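Side-chain contacts in metallo-beta-lactamase family protein (Thermus thermophilus, PDB 2ZO4), which binds two zinc ions in a metallo-beta-lactamase fold and is probably a hydrolase: residues 13-18 / 72-77; 24-29 / 51-56; 195-200 / 212-217. All coordinates share one frame; numbering follows the deposited sequence.

Contact 1 (13-18 / 72-77); sequences VPIPYP and HPDHYG. With ZN (zinc ion), chain C; ZN (zinc ion), chain B.
The CA atoms of Ile15 and Asp74 come to 6.7 Å, which sets the chain just beyond strand 8-14 against the short helix 73-76. The motif His-X-His-X-Asp-His of the metallo-beta-lactamase superfamily runs from His70 into this helix: His70 and His72 serve one zinc ion, Asp74 and His75 the other. The apolar half of Asp74 makes the main contact, with Ile15 CD1 lying 3.8 Å from Asp74 CB and the CG2 branch of Ile15 a little farther from that same carbon. Both residues place their gamma atom, CG1 in Ile15 and CG in Asp74, between the backbone N and the carbonyl carbon (chi1 56° and 53°). Ile15 touches the carbon base of the aspartate while the carboxylate runs on to the metal, where Asp74 OD2 binds the zinc ion of chain C at 2.3 Å. His75 NE2 holds that ion at 2.1 Å, and Asp190 and His233 complete its protein ligands. A second, lighter touch comes from Tyr17, whose OH stands 4.1 Å from Pro73 CG, with the proline oblique to the ring; this hydroxyl is hydrogen-bonded to Thr137, and Pro16 CG lies over one face of the ring, offset toward its rim. The N-cap residue His72, itself a ligand, accepts at its carbonyl O the backbone N-H groups of His75 and Tyr76. Water 1 bridges the two metals, 2.0 Å from each zinc ion, and sits at the edge of the His72 ring, in its plane, beside the 2.2 Å bond from His72 ND1 to the zinc ion of chain B.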
loop_
_atom_site.group_PDB
_atom_site.type_symbol
_atom_site.label_atom_id
_atom_site.label_comp_id
_atom_site.label_asym_id
_atom_site.label_seq_id
_atom_site.Cartn_x
_atom_site.Cartn_y
_atom_site.Cartn_z
ATOM N N VAL A 13 -2.145 10.342 11.286
ATOM C CA VAL A 13 -0.812 10.949 11.307
ATOM C C VAL A 13 -0.549 11.703 10.000
ATOM O O VAL A 13 -0.798 11.162 8.924
ATOM C CB VAL A 13 0.292 9.873 11.561
ATOM C CG1 VAL A 13 1.681 10.476 11.496
ATOM C CG2 VAL A 13 0.089 9.194 12.905
ATOM N N PRO A 14 -0.059 12.962 10.087
ATOM C CA PRO A 14 0.248 13.747 8.881
ATOM C C PRO A 14 1.426 13.186 8.086
ATOM O O PRO A 14 2.418 12.752 8.666
ATOM C CB PRO A 14 0.595 15.140 9.432
ATOM C CG PRO A 14 0.097 15.144 10.852
ATOM C CD PRO A 14 0.211 13.730 11.315
ATOM N N ILE A 15 1.290 13.192 6.762
ATOM C CA ILE A 15 2.329 12.700 5.856
ATOM C C ILE A 15 2.583 13.701 4.719
ATOM O O ILE A 15 1.646 14.343 4.233
ATOM C CB ILE A 15 2.005 11.282 5.286
ATOM C CG1 ILE A 15 0.639 11.255 4.582
ATOM C CG2 ILE A 15 2.084 10.234 6.388
ATOM C CD1 ILE A 15 0.386 10.000 3.744
ATOM N N PRO A 16 3.855 13.847 4.299
ATOM C CA PRO A 16 4.205 14.844 3.286
ATOM C C PRO A 16 3.905 14.390 1.851
ATOM O O PRO A 16 4.696 14.652 0.940
ATOM C CB PRO A 16 5.710 15.024 3.495
ATOM C CG PRO A 16 6.176 13.692 3.965
ATOM C CD PRO A 16 5.040 13.100 4.766
ATOM N N TYR A 17 2.763 13.727 1.665
ATOM C CA TYR A 17 2.337 13.212 0.363
ATOM C C TYR A 17 0.888 13.625 0.079
ATOM O O TYR A 17 0.156 13.966 1.010
ATOM C CB TYR A 17 2.510 11.685 0.305
ATOM C CG TYR A 17 3.929 11.251 0.590
ATOM C CD1 TYR A 17 4.942 11.464 -0.347
ATOM C CD2 TYR A 17 4.266 10.658 1.806
ATOM C CE1 TYR A 17 6.253 11.088 -0.086
ATOM C CE2 TYR A 17 5.574 10.277 2.080
ATOM C CZ TYR A 17 6.561 10.495 1.127
ATOM O OH TYR A 17 7.858 10.123 1.384
ATOM N N PRO A 18 0.478 13.630 -1.209
ATOM C CA PRO A 18 -0.876 14.066 -1.599
ATOM C C PRO A 18 -2.035 13.457 -0.792
ATOM O O PRO A 18 -3.093 14.078 -0.694
ATOM C CB PRO A 18 -0.978 13.664 -3.079
ATOM C CG PRO A 18 0.270 12.894 -3.397
ATOM C CD PRO A 18 1.292 13.266 -2.383
ATOM N N HIS A 72 5.154 0.742 1.687
ATOM C CA HIS A 72 5.121 2.155 1.308
ATOM C C HIS A 72 5.532 3.022 2.502
ATOM O O HIS A 72 5.237 2.671 3.651
ATOM C CB HIS A 72 3.753 2.564 0.740
ATOM C CG HIS A 72 3.426 1.922 -0.578
ATOM N ND1 HIS A 72 2.157 1.936 -1.116
ATOM C CD2 HIS A 72 4.197 1.234 -1.454
ATOM C CE1 HIS A 72 2.164 1.295 -2.271
ATOM N NE2 HIS A 72 3.389 0.859 -2.500
ATOM N N PRO A 73 6.229 4.145 2.237
ATOM C CA PRO A 73 6.881 4.921 3.298
ATOM C C PRO A 73 5.938 5.393 4.410
ATOM O O PRO A 73 6.332 5.419 5.572
ATOM C CB PRO A 73 7.475 6.123 2.547
ATOM C CG PRO A 73 6.740 6.177 1.244
ATOM C CD PRO A 73 6.422 4.761 0.911
ATOM N N ASP A 74 4.706 5.746 4.050
ATOM C CA ASP A 74 3.696 6.203 5.014
ATOM C C ASP A 74 3.203 5.127 5.999
ATOM O O ASP A 74 2.512 5.443 6.967
ATOM C CB ASP A 74 2.515 6.870 4.288
ATOM C CG ASP A 74 1.912 5.997 3.191
ATOM O OD1 ASP A 74 2.665 5.304 2.465
ATOM O OD2 ASP A 74 0.670 6.018 3.045
ATOM N N HIS A 75 3.558 3.870 5.752
ATOM C CA HIS A 75 3.155 2.754 6.614
ATOM C C HIS A 75 4.373 2.079 7.253
ATOM O O HIS A 75 4.306 1.568 8.369
ATOM C CB HIS A 75 2.349 1.729 5.804
ATOM C CG HIS A 75 1.107 2.292 5.179
ATOM N ND1 HIS A 75 -0.150 2.104 5.712
ATOM C CD2 HIS A 75 0.932 3.043 4.067
ATOM C CE1 HIS A 75 -1.046 2.716 4.959
ATOM N NE2 HIS A 75 -0.415 3.295 3.953
ATOM N N TYR A 76 5.492 2.130 6.541
ATOM C CA TYR A 76 6.680 1.327 6.823
ATOM C C TYR A 76 7.828 2.170 7.396
ATOM O O TYR A 76 8.780 1.625 7.964
ATOM C CB TYR A 76 7.065 0.659 5.504
ATOM C CG TYR A 76 8.402 -0.041 5.353
ATOM C CD1 TYR A 76 8.480 -1.431 5.324
ATOM C CD2 TYR A 76 9.573 0.684 5.125
ATOM C CE1 TYR A 76 9.701 -2.081 5.127
ATOM C CE2 TYR A 76 10.793 0.047 4.943
ATOM C CZ TYR A 76 10.851 -1.331 4.938
ATOM O OH TYR A 76 12.062 -1.952 4.739
ATOM N N GLY A 77 7.713 3.492 7.266
ATOM C CA GLY A 77 8.808 4.428 7.553
ATOM C C GLY A 77 9.435 4.399 8.940
ATOM O O GLY A 77 10.645 4.554 9.071
HETATM ZN ZN ZN C . -0.890 4.458 2.327
HETATM ZN ZN ZN B . 0.305 2.370 0.054
HETATM O O HOH W 1 0.452 4.192 0.891
#

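Contact 2 (24-29 / 51-56); sequences LYLLQG and LHLAEL
Leu56 O accepts a hydrogen bond of 2.9 Å from water 2, and this water in turn accepts from Gln28 NE2 at 3.0 Å, so one solvent molecule spans strand 21-29 and the last residue of segment 51-56. Gln28 reaches the water by an extended chain, with CG anti to the backbone N (chi1 -175°) and CD anti to CA (chi2 -178°). No direct hydrogen bond joins the two segments; the remaining contact is made by three leucines. Leu26 stands at the centre and divides its branches between two partners. Its CD2 methyl meets Leu53 CD2 at 3.8 Å, the two side chains crossing at about a right angle. Toward Leu56 the approach is tip to tip: Leu56 CD1 lies 3.8 Å from Leu26 CG and 4.0 Å from Leu26 CD1, so a single methyl sits against the branch point and one of its arms. The CA atoms of Leu26 and Leu53, the nearest across the contact, are 8.7 Å apart, a spacing bridged by these side chains. In the fold, helix 43-55 links the parallel neighbours 32-36 and 65-68 of the six-stranded sheet as a beta-alpha-beta crossover, and here it packs on 21-29, the strand flanking 32-36 on its other side. Leu26 also touches Leu11, Val33 and Leu35 of the adjoining strands, Leu56 rests on Tyr9, and Leu53 reaches Phe60. With its polar link running through a water at one margin, the contact is held between helix and sheet chiefly by hydrophobic packing of leucine methyl groups.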
loop_
_atom_site.group_PDB
_atom_site.type_symbol
_atom_site.label_atom_id
_atom_site.label_comp_id
_atom_site.label_asym_id
_atom_site.label_seq_id
_atom_site.Cartn_x
_atom_site.Cartn_y
_atom_site.Cartn_z
ATOM N N LEU A 24 -3.048 4.923 11.286
ATOM C CA LEU A 24 -2.432 3.838 12.036
ATOM C C LEU A 24 -3.447 3.304 13.036
ATOM O O LEU A 24 -4.406 3.999 13.389
ATOM C CB LEU A 24 -1.185 4.326 12.776
ATOM C CG LEU A 24 -0.185 5.247 12.069
ATOM C CD1 LEU A 24 1.029 5.452 12.960
ATOM C CD2 LEU A 24 0.231 4.698 10.707
ATOM N N TYR A 25 -3.239 2.070 13.485
ATOM C CA TYR A 25 -4.155 1.439 14.432
ATOM C C TYR A 25 -3.400 0.845 15.615
ATOM O O TYR A 25 -2.515 0.004 15.442
ATOM C CB TYR A 25 -5.051 0.413 13.715
ATOM C CG TYR A 25 -5.902 1.080 12.656
ATOM C CD1 TYR A 25 -7.120 1.670 12.987
ATOM C CD2 TYR A 25 -5.461 1.174 11.334
ATOM C CE1 TYR A 25 -7.890 2.318 12.028
ATOM C CE2 TYR A 25 -6.226 1.824 10.367
ATOM C CZ TYR A 25 -7.440 2.392 10.728
ATOM O OH TYR A 25 -8.204 3.034 9.782
ATOM N N LEU A 26 -3.750 1.317 16.809
ATOM C CA LEU A 26 -3.114 0.901 18.055
ATOM C C LEU A 26 -3.976 -0.160 18.740
ATOM O O LEU A 26 -5.176 0.040 18.953
ATOM C CB LEU A 26 -2.928 2.120 18.976
ATOM C CG LEU A 26 -2.095 2.112 20.269
ATOM C CD1 LEU A 26 -2.659 1.209 21.362
ATOM C CD2 LEU A 26 -0.631 1.778 19.999
ATOM N N LEU A 27 -3.356 -1.291 19.060
ATOM C CA LEU A 27 -4.027 -2.361 19.792
ATOM C C LEU A 27 -3.399 -2.497 21.168
ATOM O O LEU A 27 -2.189 -2.651 21.285
ATOM C CB LEU A 27 -3.949 -3.692 19.035
ATOM C CG LEU A 27 -4.846 -3.921 17.812
ATOM C CD1 LEU A 27 -4.369 -3.136 16.604
ATOM C CD2 LEU A 27 -4.898 -5.399 17.475
ATOM N N GLN A 28 -4.225 -2.414 22.204
ATOM C CA GLN A 28 -3.763 -2.596 23.579
ATOM C C GLN A 28 -4.664 -3.605 24.295
ATOM O O GLN A 28 -5.882 -3.558 24.162
ATOM C CB GLN A 28 -3.757 -1.252 24.318
ATOM C CG GLN A 28 -3.170 -1.289 25.731
ATOM C CD GLN A 28 -3.236 0.063 26.427
ATOM O OE1 GLN A 28 -4.121 0.874 26.157
ATOM N NE2 GLN A 28 -2.294 0.309 27.326
ATOM N N GLY A 29 -4.055 -4.515 25.044
ATOM C CA GLY A 29 -4.798 -5.527 25.786
ATOM C C GLY A 29 -3.916 -6.694 26.177
ATOM O O GLY A 29 -2.874 -6.929 25.558
ATOM N N LEU A 51 2.300 12.121 20.533
ATOM C CA LEU A 51 1.159 12.718 21.231
ATOM C C LEU A 51 -0.013 11.747 21.359
ATOM O O LEU A 51 -0.644 11.665 22.417
ATOM C CB LEU A 51 0.719 14.021 20.554
ATOM C CG LEU A 51 1.537 15.272 20.881
ATOM C CD1 LEU A 51 1.266 16.376 19.870
ATOM C CD2 LEU A 51 1.257 15.763 22.303
ATOM N N HIS A 52 -0.292 11.010 20.284
ATOM C CA HIS A 52 -1.314 9.958 20.304
ATOM C C HIS A 52 -1.039 8.931 21.393
ATOM O O HIS A 52 -1.920 8.611 22.193
ATOM C CB HIS A 52 -1.399 9.249 18.949
ATOM C CG HIS A 52 -2.249 9.964 17.947
ATOM N ND1 HIS A 52 -1.800 10.281 16.683
ATOM C CD2 HIS A 52 -3.520 10.423 18.022
ATOM C CE1 HIS A 52 -2.759 10.905 16.023
ATOM N NE2 HIS A 52 -3.813 11.002 16.811
ATOM N N LEU A 53 0.192 8.421 21.408
ATOM C CA LEU A 53 0.628 7.445 22.392
ATOM C C LEU A 53 0.543 8.000 23.809
ATOM O O LEU A 53 0.092 7.299 24.719
ATOM C CB LEU A 53 2.051 6.963 22.083
ATOM C CG LEU A 53 2.207 6.036 20.869
ATOM C CD1 LEU A 53 3.665 5.952 20.428
ATOM C CD2 LEU A 53 1.644 4.644 21.151
ATOM N N ALA A 54 0.969 9.254 23.983
ATOM C CA ALA A 54 0.898 9.954 25.272
ATOM C C ALA A 54 -0.529 10.050 25.814
ATOM O O ALA A 54 -0.743 9.940 27.020
ATOM C CB ALA A 54 1.505 11.345 25.158
ATOM N N GLU A 55 -1.493 10.253 24.916
ATOM C CA GLU A 55 -2.907 10.357 25.284
ATOM C C GLU A 55 -3.423 9.052 25.891
ATOM O O GLU A 55 -4.309 9.067 26.750
ATOM C CB GLU A 55 -3.760 10.747 24.069
ATOM C CG GLU A 55 -5.246 10.920 24.400
ATOM C CD GLU A 55 -6.069 11.466 23.253
ATOM O OE1 GLU A 55 -7.302 11.246 23.266
ATOM O OE2 GLU A 55 -5.500 12.120 22.348
ATOM N N LEU A 56 -2.856 7.937 25.434
ATOM C CA LEU A 56 -3.185 6.611 25.943
ATOM C C LEU A 56 -2.306 6.210 27.127
ATOM O O LEU A 56 -2.515 5.149 27.720
ATOM C CB LEU A 56 -3.053 5.571 24.826
ATOM C CG LEU A 56 -4.008 5.691 23.635
ATOM C CD1 LEU A 56 -3.446 4.959 22.417
ATOM C CD2 LEU A 56 -5.403 5.181 23.995
HETATM O O HOH W 2 -1.720 2.714 28.994
#

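Contact 3 (195-200 / 212-217); sequences KVSPNV and KDFLRS
Within 212-217, Phe214 makes all the close contacts with the 195-200 loop, meeting it at both ends of its side chain. At the far end, Pro198 CG comes to the edge of the phenyl ring, near its plane, 3.7 Å from Phe214 CZ and 3.8 Å from Phe214 CE1; the two side chains cross at about a right angle. At the near end, Val200 CG2 packs 3.9 Å from Phe214 CB. Two torsions bring about this split: Phe214 turns CG anti to its own backbone N (chi1 -175°), which carries the ring outward from the helix to the proline, while Val200 CG2 likewise stands opposite the valine N, leaving CG1 outside the contact. Ser197 OG lies more loosely, 4.2 Å from Phe214 CZ and oblique to the ring. The helix belongs to the second half of the metallo-beta-lactamase fold, in the beta-alpha-beta crossover from strand 185-189 to its parallel neighbour 228-231, and the loop lies on the same connection. Within that loop, Ser197 OG donates to Pro198 O at 2.9 Å, with the hydroxyl tilted 30° from the carbonyl plane. Ser197 OG is also hydrogen-bonded to His251 of helix 240-261, and the ring of His251 meets that of Phe214 with the planes about 70° apart. Farther out, Glu291 accepts from Val200 N. On the metal side Pro198 touches His171, and the carbonyl O of Asn199 is hydrogen-bonded to His171 ND1, a second-shell bond consistent with fixing the rotation of this zinc ligand's ring.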
loop_
_atom_site.group_PDB
_atom_site.type_symbol
_atom_site.label_atom_id
_atom_site.label_comp_id
_atom_site.label_asym_id
_atom_site.label_seq_id
_atom_site.Cartn_x
_atom_site.Cartn_y
_atom_site.Cartn_z
ATOM N N LYS A 195 -12.717 6.916 -0.702
ATOM C CA LYS A 195 -12.943 8.091 -1.562
ATOM C C LYS A 195 -12.403 7.898 -2.971
ATOM O O LYS A 195 -13.088 8.172 -3.964
ATOM C CB LYS A 195 -12.351 9.353 -0.926
ATOM N N VAL A 196 -11.168 7.418 -3.038
ATOM C CA VAL A 196 -10.464 7.215 -4.292
ATOM C C VAL A 196 -10.061 5.752 -4.398
ATOM O O VAL A 196 -10.354 4.948 -3.502
ATOM C CB VAL A 196 -9.192 8.099 -4.369
ATOM C CG1 VAL A 196 -9.563 9.559 -4.534
ATOM C CG2 VAL A 196 -8.323 7.907 -3.125
ATOM N N SER A 197 -9.401 5.404 -5.493
ATOM C CA SER A 197 -8.759 4.110 -5.582
ATOM C C SER A 197 -7.356 4.230 -5.017
ATOM O O SER A 197 -6.642 5.191 -5.323
ATOM C CB SER A 197 -8.696 3.607 -7.023
ATOM O OG SER A 197 -7.987 2.379 -7.084
ATOM N N PRO A 198 -6.960 3.261 -4.172
ATOM C CA PRO A 198 -5.546 3.172 -3.846
ATOM C C PRO A 198 -4.738 2.923 -5.115
ATOM O O PRO A 198 -5.232 2.279 -6.050
ATOM C CB PRO A 198 -5.468 1.962 -2.908
ATOM C CG PRO A 198 -6.749 1.222 -3.093
ATOM C CD PRO A 198 -7.762 2.240 -3.475
ATOM N N ASN A 199 -3.519 3.446 -5.151
ATOM C CA ASN A 199 -2.613 3.239 -6.277
ATOM C C ASN A 199 -2.487 1.756 -6.634
ATOM O O ASN A 199 -2.454 0.894 -5.755
ATOM C CB ASN A 199 -1.230 3.813 -5.948
ATOM C CG ASN A 199 -0.459 4.252 -7.186
ATOM O OD1 ASN A 199 -0.855 5.194 -7.882
ATOM N ND2 ASN A 199 0.659 3.582 -7.457
ATOM N N VAL A 200 -2.466 1.464 -7.926
ATOM C CA VAL A 200 -2.016 0.168 -8.407
ATOM C C VAL A 200 -0.896 0.444 -9.410
ATOM O O VAL A 200 -1.138 0.632 -10.605
ATOM C CB VAL A 200 -3.177 -0.700 -8.985
ATOM C CG1 VAL A 200 -3.882 -0.006 -10.154
ATOM C CG2 VAL A 200 -2.670 -2.067 -9.384
ATOM N N LYS A 212 -4.167 -7.096 -12.180
ATOM C CA LYS A 212 -4.848 -8.391 -12.087
ATOM C C LYS A 212 -4.878 -8.896 -10.641
ATOM O O LYS A 212 -5.902 -9.389 -10.181
ATOM C CB LYS A 212 -4.191 -9.425 -13.010
ATOM C CG LYS A 212 -4.968 -10.745 -13.131
ATOM C CD LYS A 212 -4.452 -11.598 -14.286
ATOM C CE LYS A 212 -5.192 -12.931 -14.345
ATOM N NZ LYS A 212 -4.764 -13.749 -15.521
ATOM N N ASP A 213 -3.751 -8.768 -9.940
ATOM C CA ASP A 213 -3.677 -9.043 -8.499
ATOM C C ASP A 213 -4.658 -8.181 -7.709
ATOM O O ASP A 213 -5.340 -8.672 -6.815
ATOM C CB ASP A 213 -2.271 -8.755 -7.961
ATOM C CG ASP A 213 -1.260 -9.822 -8.326
ATOM O OD1 ASP A 213 -1.639 -11.001 -8.513
ATOM O OD2 ASP A 213 -0.065 -9.470 -8.403
ATOM N N PHE A 214 -4.695 -6.890 -8.037
ATOM C CA PHE A 214 -5.510 -5.913 -7.316
ATOM C C PHE A 214 -6.988 -6.234 -7.423
ATOM O O PHE A 214 -7.712 -6.166 -6.434
ATOM C CB PHE A 214 -5.244 -4.490 -7.821
ATOM C CG PHE A 214 -5.962 -3.424 -7.037
ATOM C CD1 PHE A 214 -5.498 -3.032 -5.779
ATOM C CD2 PHE A 214 -7.096 -2.802 -7.557
ATOM C CE1 PHE A 214 -6.164 -2.042 -5.046
ATOM C CE2 PHE A 214 -7.767 -1.813 -6.833
ATOM C CZ PHE A 214 -7.302 -1.439 -5.574
ATOM N N LEU A 215 -7.429 -6.582 -8.628
ATOM C CA LEU A 215 -8.830 -6.907 -8.871
ATOM C C LEU A 215 -9.236 -8.232 -8.215
ATOM O O LEU A 215 -10.361 -8.373 -7.735
ATOM C CB LEU A 215 -9.145 -6.890 -10.378
ATOM C CG LEU A 215 -8.969 -5.531 -11.082
ATOM C CD1 LEU A 215 -9.030 -5.665 -12.604
ATOM C CD2 LEU A 215 -9.984 -4.499 -10.591
ATOM N N ARG A 216 -8.317 -9.194 -8.172
ATOM C CA ARG A 216 -8.580 -10.449 -7.467
ATOM C C ARG A 216 -8.655 -10.222 -5.953
ATOM O O ARG A 216 -9.428 -10.883 -5.259
ATOM C CB ARG A 216 -7.526 -11.502 -7.822
ATOM C CG ARG A 216 -7.756 -12.865 -7.191
ATOM C CD ARG A 216 -7.680 -13.979 -8.223
ATOM N NE ARG A 216 -8.993 -14.290 -8.791
ATOM C CZ ARG A 216 -9.785 -15.282 -8.377
ATOM N NH1 ARG A 216 -9.412 -16.078 -7.380
ATOM N NH2 ARG A 216 -10.962 -15.477 -8.960
ATOM N N SER A 217 -7.854 -9.283 -5.453
ATOM C CA SER A 217 -7.862 -8.925 -4.030
ATOM C C SER A 217 -9.181 -8.269 -3.628
ATOM O O SER A 217 -9.723 -8.569 -2.569
ATOM C CB SER A 217 -6.677 -8.019 -3.688
ATOM O OG SER A 217 -5.455 -8.714 -3.855
#

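From the N terminus, the chain leaves strand 8-14 through 13-18 and comes back at 72-77 against Ile15 and Tyr17, just past that strand, where contact 1 closes a loop with 53 residues between its segments. Contact 2 (24-29 / 51-56) is nested inside that loop and ties helix 43-55 to the same sheet. The two meet where neighbouring strands 8-14 and 21-29 lie side by side, Val13 CG2 standing 3.9 Å from Leu24 CD1. Contact 3 (195-200 / 212-217) follows in series and ties the loop after strand 185-189 to helix 210-222, ahead of strand 228-231. Its nearest atoms are about 6 Å from contact 1, which supplies zinc ligands, while contact 3 packs beside another, His171.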